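Local coordinates for protein fumarylacetoacetate hydrolase (Burkholderia xenovorans, PDB 5TI1) that probably hydrolyses fumarylacetoacetate to fumarate and acetoacetate, the last step of phenylalanine and tyrosine breakdown, and holds a magnesium ion in its metal site, at residues Asp224-Thr229 and Ser375-Gly380; Gly254-Asn259 and Thr285-Ile290; Ile324-Thr329 and Thr342-Lys347. All coordinates share one frame; numbering follows the deposited sequence.

Contact 1: Asp224-Thr229 and Ser375-Gly380; sequences DIELET and SGTISG. With MG (magnesium ion), chain K.
Glu-228 runs from the strand along the Ser-375 to Thr-377 part of the loop and ends on the magnesium ion. Its CB lies near the hydroxyl of Ser-375. CG passes over the Gly-376 peptide, 3.3 Å from Gly-376 O, and at CD the carboxylate divides its work: OE1 binds the magnesium ion at 2.2 Å, while OE2 accepts the amide N of Gly-376 at 2.9 Å. This donor stands above the carboxylate plane, and the bond is bent, with 140° at the hydrogen. With CG beside the backbone N (chi1 -52°) and the chain extended beyond it, the carboxylate lies between loop and metal.

Glu-226, two residues earlier, brings OE2 to the same ion, also at 2.2 Å, and its OE1 forms a salt bridge with Arg-264. Thr-377 crosses this side chain at about a right angle, its OG1 packing 3.1 Å from Glu-226 CD without a hydrogen bond. Backbone bonds flank Glu-228: Ile-378 N reaches Leu-227 O at 2.7 Å, and Ser-375 N reaches Thr-229 O at 2.8 Å. The Ser-375 hydroxyl accepts Thr-229 N across the contact and donates to Gly-376 O within its own segment. Ile-378 lays CD1 against Thr-229 CG2, 3.7 Å away.

Asp-153 and Asp-260 complete the protein ligands of the ion, giving four carboxylates around one cation. Their mutual repulsion is probably offset by the magnesium and Arg-264, and the bent Gly-376 bond may add a little to the stabilisation of Glu-228. The Ile-378 to Leu-227 bond also keeps Thr-377, predicted to bind substrate, close to the metal site.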
loop_
_atom_site.group_PDB
_atom_site.type_symbol
_atom_site.label_atom_id
_atom_site.label_comp_id
_atom_site.label_asym_id
_atom_site.label_seq_id
_atom_site.Cartn_x
_atom_site.Cartn_y
_atom_site.Cartn_z
ATOM N N ASP B 224 -20.761 2.934 6.285
ATOM C CA ASP B 224 -21.024 1.558 6.667
ATOM C C ASP B 224 -19.762 0.941 7.255
ATOM O O ASP B 224 -18.646 1.430 7.049
ATOM C CB ASP B 224 -21.530 0.749 5.458
ATOM C CG ASP B 224 -22.272 -0.519 5.859
ATOM O OD1 ASP B 224 -22.368 -0.801 7.071
ATOM O OD2 ASP B 224 -22.767 -1.233 4.961
ATOM N N ILE B 225 -19.964 -0.130 8.019
ATOM C CA ILE B 225 -18.868 -0.989 8.458
ATOM C C ILE B 225 -18.633 -2.062 7.412
ATOM O O ILE B 225 -19.469 -2.286 6.530
ATOM C CB ILE B 225 -19.165 -1.668 9.806
ATOM C CG1 ILE B 225 -20.202 -2.777 9.596
ATOM C CG2 ILE B 225 -19.610 -0.649 10.843
ATOM C CD1 ILE B 225 -20.504 -3.582 10.824
ATOM N N GLU B 226 -17.507 -2.757 7.530
ATOM C CA GLU B 226 -17.338 -4.069 6.917
ATOM C C GLU B 226 -16.661 -4.939 7.959
ATOM O O GLU B 226 -15.484 -4.725 8.280
ATOM C CB GLU B 226 -16.529 -4.012 5.618
ATOM C CG GLU B 226 -17.236 -3.217 4.526
ATOM C CD GLU B 226 -16.856 -3.649 3.125
ATOM O OE1 GLU B 226 -17.707 -3.546 2.216
ATOM O OE2 GLU B 226 -15.714 -4.090 2.935
ATOM N N LEU B 227 -17.430 -5.872 8.526
ATOM C CA LEU B 227 -16.912 -6.809 9.511
ATOM C C LEU B 227 -15.975 -7.786 8.823
ATOM O O LEU B 227 -16.390 -8.504 7.905
ATOM C CB LEU B 227 -18.057 -7.563 10.189
ATOM C CG LEU B 227 -17.636 -8.851 10.908
ATOM C CD1 LEU B 227 -16.827 -8.538 12.144
ATOM C CD2 LEU B 227 -18.865 -9.656 11.292
ATOM N N GLU B 228 -14.716 -7.807 9.260
ATOM C CA GLU B 228 -13.698 -8.655 8.655
ATOM C C GLU B 228 -12.706 -9.112 9.713
ATOM O O GLU B 228 -12.667 -8.595 10.830
ATOM C CB GLU B 228 -12.929 -7.911 7.555
ATOM C CG GLU B 228 -13.796 -7.253 6.501
ATOM C CD GLU B 228 -12.989 -6.738 5.340
ATOM O OE1 GLU B 228 -13.482 -5.857 4.608
ATOM O OE2 GLU B 228 -11.855 -7.222 5.169
ATOM N N THR B 229 -11.877 -10.077 9.338
ATOM C CA THR B 229 -10.631 -10.330 10.040
ATOM C C THR B 229 -9.460 -9.926 9.148
ATOM O O THR B 229 -9.561 -9.890 7.917
ATOM C CB THR B 229 -10.478 -11.800 10.418
ATOM O OG1 THR B 229 -10.315 -12.549 9.220
ATOM C CG2 THR B 229 -11.723 -12.314 11.178
ATOM N N SER B 375 -10.048 -10.183 5.181
ATOM C CA SER B 375 -10.780 -11.329 4.652
ATOM C C SER B 375 -11.806 -10.923 3.603
ATOM O O SER B 375 -12.188 -11.754 2.773
ATOM C CB SER B 375 -11.482 -12.070 5.795
ATOM O OG SER B 375 -12.398 -11.207 6.455
ATOM N N GLY B 376 -12.238 -9.670 3.611
ATOM C CA GLY B 376 -13.512 -9.304 3.032
ATOM C C GLY B 376 -14.628 -9.438 4.055
ATOM O O GLY B 376 -14.516 -10.160 5.043
ATOM N N THR B 377 -15.715 -8.698 3.816
ATOM C CA THR B 377 -16.870 -8.693 4.718
ATOM C C THR B 377 -17.357 -10.105 5.005
ATOM O O THR B 377 -17.687 -10.853 4.087
ATOM C CB THR B 377 -18.024 -7.883 4.124
ATOM O OG1 THR B 377 -17.590 -6.554 3.840
ATOM C CG2 THR B 377 -19.189 -7.830 5.115
ATOM N N ILE B 378 -17.427 -10.456 6.282
ATOM C CA ILE B 378 -17.816 -11.795 6.710
ATOM C C ILE B 378 -19.324 -11.809 6.948
ATOM O O ILE B 378 -19.826 -11.173 7.880
ATOM C CB ILE B 378 -17.051 -12.213 7.969
ATOM C CG1 ILE B 378 -15.545 -12.113 7.715
ATOM C CG2 ILE B 378 -17.460 -13.624 8.389
ATOM C CD1 ILE B 378 -14.706 -12.107 8.968
ATOM N N SER B 379 -20.052 -12.530 6.104
ATOM C CA SER B 379 -21.497 -12.647 6.228
ATOM C C SER B 379 -21.889 -14.112 6.308
ATOM O O SER B 379 -21.360 -14.953 5.565
ATOM C CB SER B 379 -22.214 -11.968 5.061
ATOM O OG SER B 379 -22.142 -10.560 5.203
ATOM N N GLY B 380 -22.813 -14.411 7.219
ATOM C CA GLY B 380 -23.196 -15.772 7.493
ATOM C C GLY B 380 -24.479 -16.182 6.804
ATOM O O GLY B 380 -24.974 -15.507 5.895
HETATM MG MG MG K . -13.636 -4.689 2.725
#

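Contact 2: Gly254-Asn259 and Thr285-Ile290; sequences GMVLLN and TISPWI
Ser-287 OG takes the amide N of Leu-257 at 2.8 Å, while the backbone N of the same serine donates to Leu-257 O at 3.0 Å. One residue thus serves both polar backbone groups of Leu-257, with its hydroxyl standing where a strand carbonyl would otherwise accept. The torsion that sets OG between its own backbone N and carbonyl carbon (chi1 57°) turns the oxygen back to the neighbouring strand, where it also lies against Val-256 CB.

On the Thr-285 side of the serine the pairing is regular and antiparallel. Asn-259 and Thr-285 form a hydrogen-bonded pair, Asn-259 N to Thr-285 O at 2.8 Å with the donor in the carbonyl plane, and the return bond from Thr-285 N to Asn-259 O. Leu-258 and Ile-286 make the adjacent non-hydrogen-bonded pair, with Ile-286 CG2 3.8 Å from Leu-258 CG.

Val-256 spreads its two methyls over different partners: CG2 meets Ile-286 CB at 3.9 Å, and CG1 meets Ile-290 CG1 at 3.6 Å. Farther along, Ile-290 CG2 rests on the bare CA of Gly-254, 3.7 Å away.

The two segments belong to strands 252-263 and 284-292 of a mixed sheet, flanked by strand 223-233 beside the former and strand 193-195 beside the latter. Leu-372 of strand 372-374 touches Val-256, Leu-258 and Ile-286, whereas Leu-257 and Thr-285 pack on Cys-435 of strand 429-440.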
loop_
_atom_site.group_PDB
_atom_site.type_symbol
_atom_site.label_atom_id
_atom_site.label_comp_id
_atom_site.label_asym_id
_atom_site.label_seq_id
_atom_site.Cartn_x
_atom_site.Cartn_y
_atom_site.Cartn_z
ATOM N N GLY B 254 -0.520 -14.223 12.623
ATOM C CA GLY B 254 -1.686 -14.188 13.478
ATOM C C GLY B 254 -2.800 -13.387 12.843
ATOM O O GLY B 254 -2.742 -13.038 11.661
ATOM N N MET B 255 -3.810 -13.063 13.660
ATOM C CA MET B 255 -5.028 -12.443 13.163
ATOM C C MET B 255 -5.466 -11.322 14.094
ATOM O O MET B 255 -5.189 -11.347 15.298
ATOM C CB MET B 255 -6.151 -13.474 13.033
ATOM C CG MET B 255 -7.329 -13.026 12.209
ATOM S SD MET B 255 -8.564 -14.332 12.137
ATOM C CE MET B 255 -7.657 -15.626 11.289
ATOM N N VAL B 256 -6.154 -10.337 13.512
ATOM C CA VAL B 256 -6.811 -9.261 14.236
ATOM C C VAL B 256 -8.233 -9.134 13.696
ATOM O O VAL B 256 -8.579 -9.699 12.660
ATOM C CB VAL B 256 -6.066 -7.919 14.097
ATOM C CG1 VAL B 256 -4.689 -8.001 14.741
ATOM C CG2 VAL B 256 -5.986 -7.514 12.625
ATOM N N LEU B 257 -9.056 -8.374 14.412
ATOM C CA LEU B 257 -10.333 -7.924 13.872
ATOM C C LEU B 257 -10.113 -6.675 13.028
ATOM O O LEU B 257 -9.220 -5.876 13.304
ATOM C CB LEU B 257 -11.321 -7.621 14.997
ATOM C CG LEU B 257 -11.585 -8.774 15.982
ATOM C CD1 LEU B 257 -12.441 -8.310 17.146
ATOM C CD2 LEU B 257 -12.235 -9.941 15.281
ATOM N N LEU B 258 -10.942 -6.501 12.000
ATOM C CA LEU B 258 -10.719 -5.457 11.000
ATOM C C LEU B 258 -12.061 -4.901 10.552
ATOM O O LEU B 258 -12.913 -5.646 10.055
ATOM C CB LEU B 258 -9.923 -6.002 9.801
ATOM C CG LEU B 258 -9.371 -5.005 8.763
ATOM C CD1 LEU B 258 -8.164 -5.605 7.995
ATOM C CD2 LEU B 258 -10.435 -4.561 7.780
ATOM N N ASN B 259 -12.253 -3.594 10.737
ATOM C CA ASN B 259 -13.439 -2.896 10.263
ATOM C C ASN B 259 -13.015 -2.013 9.097
ATOM O O ASN B 259 -12.387 -0.966 9.297
ATOM C CB ASN B 259 -14.085 -2.067 11.373
ATOM C CG ASN B 259 -15.372 -1.389 10.916
ATOM O OD1 ASN B 259 -15.764 -1.514 9.746
ATOM N ND2 ASN B 259 -16.047 -0.679 11.840
ATOM N N THR B 285 -9.982 0.217 10.669
ATOM C CA THR B 285 -9.647 0.007 12.072
ATOM C C THR B 285 -9.303 -1.461 12.314
ATOM O O THR B 285 -9.982 -2.357 11.805
ATOM C CB THR B 285 -10.805 0.449 12.988
ATOM O OG1 THR B 285 -11.119 1.821 12.734
ATOM C CG2 THR B 285 -10.432 0.309 14.456
ATOM N N ILE B 286 -8.242 -1.716 13.080
ATOM C CA ILE B 286 -7.977 -3.072 13.544
ATOM C C ILE B 286 -7.893 -3.100 15.066
ATOM O O ILE B 286 -7.575 -2.101 15.724
ATOM C CB ILE B 286 -6.703 -3.695 12.920
ATOM C CG1 ILE B 286 -5.442 -2.898 13.278
ATOM C CG2 ILE B 286 -6.863 -3.826 11.406
ATOM C CD1 ILE B 286 -4.140 -3.597 12.825
ATOM N N SER B 287 -8.204 -4.269 15.623
ATOM C CA SER B 287 -8.006 -4.512 17.035
ATOM C C SER B 287 -6.510 -4.536 17.352
ATOM O O SER B 287 -5.677 -4.765 16.466
ATOM C CB SER B 287 -8.663 -5.834 17.436
ATOM O OG SER B 287 -8.152 -6.903 16.664
ATOM N N PRO B 288 -6.137 -4.296 18.614
ATOM C CA PRO B 288 -4.709 -4.142 18.932
ATOM C C PRO B 288 -3.953 -5.435 19.222
ATOM O O PRO B 288 -2.720 -5.425 19.153
ATOM C CB PRO B 288 -4.731 -3.229 20.168
ATOM C CG PRO B 288 -6.042 -3.534 20.825
ATOM C CD PRO B 288 -7.008 -3.848 19.720
ATOM N N TRP B 289 -4.643 -6.536 19.541
ATOM C CA TRP B 289 -3.994 -7.782 19.948
ATOM C C TRP B 289 -3.923 -8.773 18.782
ATOM O O TRP B 289 -4.956 -9.192 18.246
ATOM C CB TRP B 289 -4.732 -8.426 21.127
ATOM C CG TRP B 289 -4.656 -7.634 22.403
ATOM C CD1 TRP B 289 -5.684 -6.985 23.024
ATOM C CD2 TRP B 289 -3.487 -7.393 23.199
ATOM N NE1 TRP B 289 -5.231 -6.361 24.160
ATOM C CE2 TRP B 289 -3.887 -6.590 24.292
ATOM C CE3 TRP B 289 -2.144 -7.776 23.096
ATOM C CZ2 TRP B 289 -2.994 -6.171 25.281
ATOM C CZ3 TRP B 289 -1.255 -7.352 24.072
ATOM C CH2 TRP B 289 -1.685 -6.559 25.151
ATOM N N ILE B 290 -2.720 -9.186 18.415
ATOM C CA ILE B 290 -2.582 -10.166 17.344
ATOM C C ILE B 290 -2.633 -11.543 17.981
ATOM O O ILE B 290 -1.724 -11.925 18.720
ATOM C CB ILE B 290 -1.302 -9.976 16.529
ATOM C CG1 ILE B 290 -1.292 -8.595 15.870
ATOM C CG2 ILE B 290 -1.244 -11.034 15.454
ATOM C CD1 ILE B 290 -0.091 -8.369 14.965
#

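Contact 3: Ile324-Thr329 and Thr342-Lys347; sequences ITLEVT and TRTNFK
Backbone hydrogen bonds join Leu-326 and Thr-344 in both directions as an antiparallel hydrogen-bonded pair, each bond 2.9 Å long: Leu-326 N to Thr-344 O is nearly straight at 173°, and Thr-344 N returns to Leu-326 O. Val-328 N adds a longer bond to Thr-342 O, and Phe-346 N closes the far end on Ile-324 O at 3.0 Å.

Among the polar side chains, Asn-345 reaches forward along its own segment and across to the other. Its OD1 accepts Lys-347 N at 2.7 Å, in the carbonyl plane on a lone pair, which makes an Asx turn where the strand passes into a 3-10 segment. The same oxygen receives a weak bond from Ile-324 N at 3.1 Å, while ND2 binds Asp-323. Glu-327 and Arg-343 cross with their flat groups 66° apart; CG packs on CG, and Glu-327 OE2 stays 4.0 Å from Arg-343 NE, a long salt bridge.

Apolar contacts gather on the other side. Ile-324 and Phe-346 lie side by side, pointing the same way, with CD1 3.8 Å from ring atom CD2. At the opposite end Thr-342 has OG1 anti to the backbone N (chi1 -169°), which sets the CG2 methyl against Val-328 CB, 3.8 Å away, and directs OG1 to Phe-386 O, its strongest partner, with Asp-384 O also near.

The hairpin therefore has two unlike faces. Leu-326, Val-328 and Thr-344 pack inward on Leu-227, Ile-225, Leu-257 and Ile-378, whereas the charged pair lies on the more exposed face, where its separation suggests only a modest electrostatic contribution.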
loop_
_atom_site.group_PDB
_atom_site.type_symbol
_atom_site.label_atom_id
_atom_site.label_comp_id
_atom_site.label_asym_id
_atom_site.label_seq_id
_atom_site.Cartn_x
_atom_site.Cartn_y
_atom_site.Cartn_z
ATOM N N ILE B 324 -14.300 -18.902 14.544
ATOM C CA ILE B 324 -14.149 -17.630 15.256
ATOM C C ILE B 324 -15.522 -16.980 15.308
ATOM O O ILE B 324 -16.049 -16.550 14.274
ATOM C CB ILE B 324 -13.141 -16.685 14.591
ATOM C CG1 ILE B 324 -11.832 -17.395 14.236
ATOM C CG2 ILE B 324 -12.847 -15.519 15.513
ATOM C CD1 ILE B 324 -10.788 -16.443 13.632
ATOM N N THR B 325 -16.109 -16.929 16.501
ATOM C CA THR B 325 -17.367 -16.225 16.693
ATOM C C THR B 325 -17.112 -14.724 16.604
ATOM O O THR B 325 -16.182 -14.210 17.231
ATOM C CB THR B 325 -17.981 -16.592 18.049
ATOM O OG1 THR B 325 -18.389 -17.965 18.033
ATOM C CG2 THR B 325 -19.196 -15.727 18.352
ATOM N N LEU B 326 -17.914 -14.028 15.803
ATOM C CA LEU B 326 -17.788 -12.587 15.615
ATOM C C LEU B 326 -19.110 -11.891 15.917
ATOM O O LEU B 326 -20.186 -12.421 15.614
ATOM C CB LEU B 326 -17.344 -12.270 14.183
ATOM C CG LEU B 326 -16.041 -12.908 13.706
ATOM C CD1 LEU B 326 -15.936 -12.805 12.197
ATOM C CD2 LEU B 326 -14.828 -12.271 14.358
ATOM N N GLU B 327 -19.023 -10.693 16.509
ATOM C CA GLU B 327 -20.190 -9.889 16.844
ATOM C C GLU B 327 -19.873 -8.422 16.604
ATOM O O GLU B 327 -18.720 -7.992 16.685
ATOM C CB GLU B 327 -20.637 -10.069 18.310
ATOM C CG GLU B 327 -20.965 -11.506 18.692
ATOM C CD GLU B 327 -21.690 -11.620 20.028
ATOM O OE1 GLU B 327 -21.934 -10.574 20.664
ATOM O OE2 GLU B 327 -22.013 -12.759 20.437
ATOM N N VAL B 328 -20.910 -7.651 16.312
ATOM C CA VAL B 328 -20.782 -6.212 16.152
ATOM C C VAL B 328 -21.880 -5.568 16.979
ATOM O O VAL B 328 -23.027 -6.030 16.965
ATOM C CB VAL B 328 -20.866 -5.781 14.673
ATOM C CG1 VAL B 328 -20.830 -4.251 14.536
ATOM C CG2 VAL B 328 -19.725 -6.438 13.847
ATOM N N THR B 329 -21.528 -4.532 17.727
ATOM C CA THR B 329 -22.517 -3.722 18.412
ATOM C C THR B 329 -22.453 -2.300 17.879
ATOM O O THR B 329 -21.414 -1.842 17.378
ATOM C CB THR B 329 -22.328 -3.740 19.941
ATOM O OG1 THR B 329 -21.103 -3.093 20.294
ATOM C CG2 THR B 329 -22.319 -5.184 20.466
ATOM N N THR B 342 -25.199 -7.744 14.618
ATOM C CA THR B 342 -24.991 -8.980 13.880
ATOM C C THR B 342 -24.143 -9.930 14.715
ATOM O O THR B 342 -23.395 -9.501 15.598
ATOM C CB THR B 342 -24.346 -8.714 12.514
ATOM O OG1 THR B 342 -24.395 -9.910 11.726
ATOM C CG2 THR B 342 -22.901 -8.232 12.664
ATOM N N ARG B 343 -24.306 -11.230 14.447
ATOM C CA ARG B 343 -23.481 -12.286 15.026
ATOM C C ARG B 343 -23.196 -13.290 13.918
ATOM O O ARG B 343 -24.135 -13.802 13.308
ATOM C CB ARG B 343 -24.185 -12.985 16.198
ATOM C CG ARG B 343 -24.600 -12.088 17.365
ATOM C CD ARG B 343 -25.519 -12.851 18.345
ATOM N NE ARG B 343 -25.815 -12.071 19.547
ATOM C CZ ARG B 343 -26.752 -11.126 19.627
ATOM N NH1 ARG B 343 -27.495 -10.827 18.567
ATOM N NH2 ARG B 343 -26.943 -10.466 20.765
ATOM N N THR B 344 -21.925 -13.559 13.639
ATOM C CA THR B 344 -21.591 -14.510 12.578
ATOM C C THR B 344 -20.329 -15.274 12.975
ATOM O O THR B 344 -19.963 -15.323 14.154
ATOM C CB THR B 344 -21.451 -13.787 11.226
ATOM O OG1 THR B 344 -21.306 -14.758 10.181
ATOM C CG2 THR B 344 -20.238 -12.875 11.223
ATOM N N ASN B 345 -19.669 -15.887 11.988
ATOM C CA ASN B 345 -18.495 -16.712 12.228
ATOM C C ASN B 345 -17.575 -16.645 11.018
ATOM O O ASN B 345 -18.037 -16.674 9.875
ATOM C CB ASN B 345 -18.878 -18.178 12.509
ATOM C CG ASN B 345 -17.756 -18.954 13.189
ATOM O OD1 ASN B 345 -16.693 -19.180 12.603
ATOM N ND2 ASN B 345 -17.984 -19.348 14.441
ATOM N N PHE B 346 -16.271 -16.558 11.283
ATOM C CA PHE B 346 -15.270 -16.566 10.223
ATOM C C PHE B 346 -15.256 -17.888 9.444
ATOM O O PHE B 346 -14.820 -17.915 8.288
ATOM C CB PHE B 346 -13.907 -16.264 10.858
ATOM C CG PHE B 346 -12.758 -16.199 9.884
ATOM C CD1 PHE B 346 -12.707 -15.222 8.906
ATOM C CD2 PHE B 346 -11.699 -17.094 9.986
ATOM C CE1 PHE B 346 -11.619 -15.150 8.024
ATOM C CE2 PHE B 346 -10.615 -17.028 9.111
ATOM C CZ PHE B 346 -10.571 -16.054 8.134
ATOM N N LYS B 347 -15.770 -18.973 10.023
ATOM C CA LYS B 347 -15.705 -20.269 9.349
ATOM C C LYS B 347 -16.513 -20.321 8.058
ATOM O O LYS B 347 -16.315 -21.253 7.277
ATOM C CB LYS B 347 -16.181 -21.384 10.285
ATOM C CG LYS B 347 -17.673 -21.408 10.545
ATOM C CD LYS B 347 -17.992 -22.398 11.651
ATOM C CE LYS B 347 -19.474 -22.404 11.997
ATOM N NZ LYS B 347 -19.833 -23.590 12.814
#

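Overall arrangement
From the N terminus, the chain first enters 224-229, whose partner 375-380 arrives only after 145 intervening residues; contact 1 therefore closes a long loop that contains the other two. Within it, contact 2 closes first, joining 254-259 to 285-290, and contact 3 follows in series as a hairpin, so none of the three cross. Contacts 1 and 2 share a mixed sheet in which strands 223-233 and 252-263 are neighbours, linked by Leu-258 N and Glu-228 O. Contact 3 belongs to a second sheet packed against it: Phe-346 meets Thr-229 and Met-255, and Leu-326 meets Leu-257, tying the hairpin to two strands that carry metal ligands, 223-233 and 252-263.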